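Local coordinates for uncharacterized protein (Bacteroides eggerthii, PDB 4L3R) that is of unknown function but belongs to the DUF4847 family of the calycin clan and folds as an antiparallel beta-sheet with helices, at residues G32-N36 against E37-K41. Residues are numbered along the deposited sequence; the frame is centred on the assembly and turned at random.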
loop_
_atom_site.group_PDB
_atom_site.type_symbol
_atom_site.label_atom_id
_atom_site.label_comp_id
_atom_site.label_asym_id
_atom_site.label_seq_id
_atom_site.Cartn_x
_atom_site.Cartn_y
_atom_site.Cartn_z
ATOM N N GLY B 32 -23.321 21.272 20.922
ATOM C CA GLY B 32 -24.498 21.041 20.092
ATOM C C GLY B 32 -24.476 19.768 19.266
ATOM O O GLY B 32 -25.359 19.573 18.424
ATOM N N LEU B 33 -23.488 18.876 19.496
ATOM C CA LEU B 33 -23.407 17.598 18.772
ATOM C C LEU B 33 -24.618 16.733 19.184
ATOM O O LEU B 33 -25.276 16.143 18.324
ATOM C CB LEU B 33 -22.074 16.896 19.064
ATOM C CG LEU B 33 -21.535 15.962 17.977
ATOM C CD1 LEU B 33 -20.092 15.583 18.265
ATOM C CD2 LEU B 33 -22.385 14.719 17.826
ATOM N N TRP B 34 -24.930 16.717 20.493
ATOM C CA TRP B 34 -26.098 16.035 21.068
ATOM C C TRP B 34 -27.072 17.078 21.623
ATOM O O TRP B 34 -26.695 18.236 21.777
ATOM C CB TRP B 34 -25.661 15.064 22.171
ATOM C CG TRP B 34 -24.742 13.982 21.686
ATOM C CD1 TRP B 34 -25.090 12.872 20.980
ATOM C CD2 TRP B 34 -23.318 13.918 21.863
ATOM N NE1 TRP B 34 -23.981 12.097 20.737
ATOM C CE2 TRP B 34 -22.875 12.725 21.251
ATOM C CE3 TRP B 34 -22.378 14.738 22.506
ATOM C CZ2 TRP B 34 -21.535 12.327 21.274
ATOM C CZ3 TRP B 34 -21.046 14.353 22.505
ATOM C CH2 TRP B 34 -20.641 13.152 21.903
ATOM N N SER B 35 -28.327 16.676 21.892
ATOM C CA SER B 35 -29.376 17.556 22.446
ATOM C C SER B 35 -29.555 17.378 23.966
ATOM O O SER B 35 -30.170 18.236 24.601
ATOM C CB SER B 35 -30.721 17.287 21.766
ATOM O OG SER B 35 -30.752 17.712 20.414
ATOM N N ASN B 36 -29.083 16.254 24.544
ATOM C CA ASN B 36 -29.260 15.987 25.977
ATOM C C ASN B 36 -28.187 15.021 26.487
ATOM O O ASN B 36 -27.472 14.426 25.680
ATOM C CB ASN B 36 -30.670 15.428 26.242
ATOM C CG ASN B 36 -31.023 14.211 25.415
ATOM O OD1 ASN B 36 -30.486 13.122 25.619
ATOM N ND2 ASN B 36 -31.943 14.356 24.472
ATOM N N GLU B 37 -28.079 14.864 27.826
ATOM C CA GLU B 37 -27.066 13.978 28.437
ATOM C C GLU B 37 -27.244 12.489 28.027
ATOM O O GLU B 37 -26.244 11.804 27.820
ATOM C CB GLU B 37 -27.069 14.084 29.987
ATOM C CG GLU B 37 -25.761 14.548 30.608
ATOM C CD GLU B 37 -24.531 13.721 30.278
ATOM O OE1 GLU B 37 -24.646 12.476 30.207
ATOM O OE2 GLU B 37 -23.445 14.322 30.111
ATOM N N ALA B 38 -28.495 11.991 27.928
ATOM C CA ALA B 38 -28.753 10.583 27.590
ATOM C C ALA B 38 -28.246 10.239 26.190
ATOM O O ALA B 38 -27.669 9.163 26.002
ATOM C CB ALA B 38 -30.238 10.268 27.703
ATOM N N GLU B 39 -28.439 11.145 25.211
ATOM C CA GLU B 39 -27.919 10.936 23.853
ATOM C C GLU B 39 -26.392 10.827 23.870
ATOM O O GLU B 39 -25.831 9.923 23.249
ATOM C CB GLU B 39 -28.319 12.090 22.916
ATOM C CG GLU B 39 -29.730 12.022 22.363
ATOM C CD GLU B 39 -30.065 13.161 21.418
ATOM O OE1 GLU B 39 -29.251 14.107 21.300
ATOM O OE2 GLU B 39 -31.151 13.111 20.796
ATOM N N GLU B 40 -25.719 11.765 24.568
ATOM C CA GLU B 40 -24.258 11.773 24.665
ATOM C C GLU B 40 -23.753 10.506 25.359
ATOM O O GLU B 40 -22.787 9.908 24.886
ATOM C CB GLU B 40 -23.754 13.035 25.396
ATOM C CG GLU B 40 -22.248 13.046 25.627
ATOM C CD GLU B 40 -21.647 14.316 26.198
ATOM O OE1 GLU B 40 -22.351 15.349 26.265
ATOM O OE2 GLU B 40 -20.465 14.265 26.605
ATOM N N LYS B 41 -24.398 10.108 26.470
ATOM C CA LYS B 41 -24.055 8.902 27.232
ATOM C C LYS B 41 -24.120 7.659 26.330
ATOM O O LYS B 41 -23.177 6.873 26.319
ATOM C CB LYS B 41 -25.008 8.745 28.436
ATOM C CG LYS B 41 -24.681 7.601 29.398
ATOM C CD LYS B 41 -25.722 7.527 30.522
ATOM C CE LYS B 41 -25.592 6.302 31.398
ATOM N NZ LYS B 41 -24.472 6.420 32.368
#
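With chi1 at 54°, Asn36 sets CG between its own backbone N and carbonyl carbon, which turns OD1 forward to the backbone N-H groups of the first turn of helix 37-48; Glu39, its CG beside the backbone N and its chain extended beyond, reaches in the reverse direction, to the residues ahead of the helix. Asn36 is the N-cap: Glu39 N donates to Asn36 OD1 at 2.9 Å, somewhat tilted from the carbonyl plane. In return Ser35 N gives its hydrogen to Glu39 OE1 at 2.8 Å, nearly straight (171°) and almost in line with the carboxylate C-O bond. The bonded backbone N is that of Ser35, one residue before the N-cap, which distinguishes this pairing from a classical capping box. A weak bond of 3.4 Å from Glu40 N to Asn36 O begins the helical backbone pattern.

Beside the cap, Trp34 lays one indole face against Glu40. Glu40 CA sits 3.6 Å from the centroid of the five-membered ring, close to the ring normal, a CH-pi contact; farther out, Glu40 CG meets Trp34 CE3 at 3.6 Å. The carboxylate plane lies 16° from that of the ring. Leu33 CD2 covers the opposite face, while Trp34 NE1 hydrogen-bonds to Ser43 OG, about one turn further along the helix from Glu39 and Glu40, which together with the two covered faces probably limits the ring's rotation.

Glu40 OE2 pairs with Arg44, and Glu39 OE1 also forms a salt bridge to Lys106. Glu39 thus links its helix end to the loop through Ser35 N and to helix 106-116 through Lys106, and its negative charge near the N-terminus of helix 37-48 probably interacts favourably with the helix dipole.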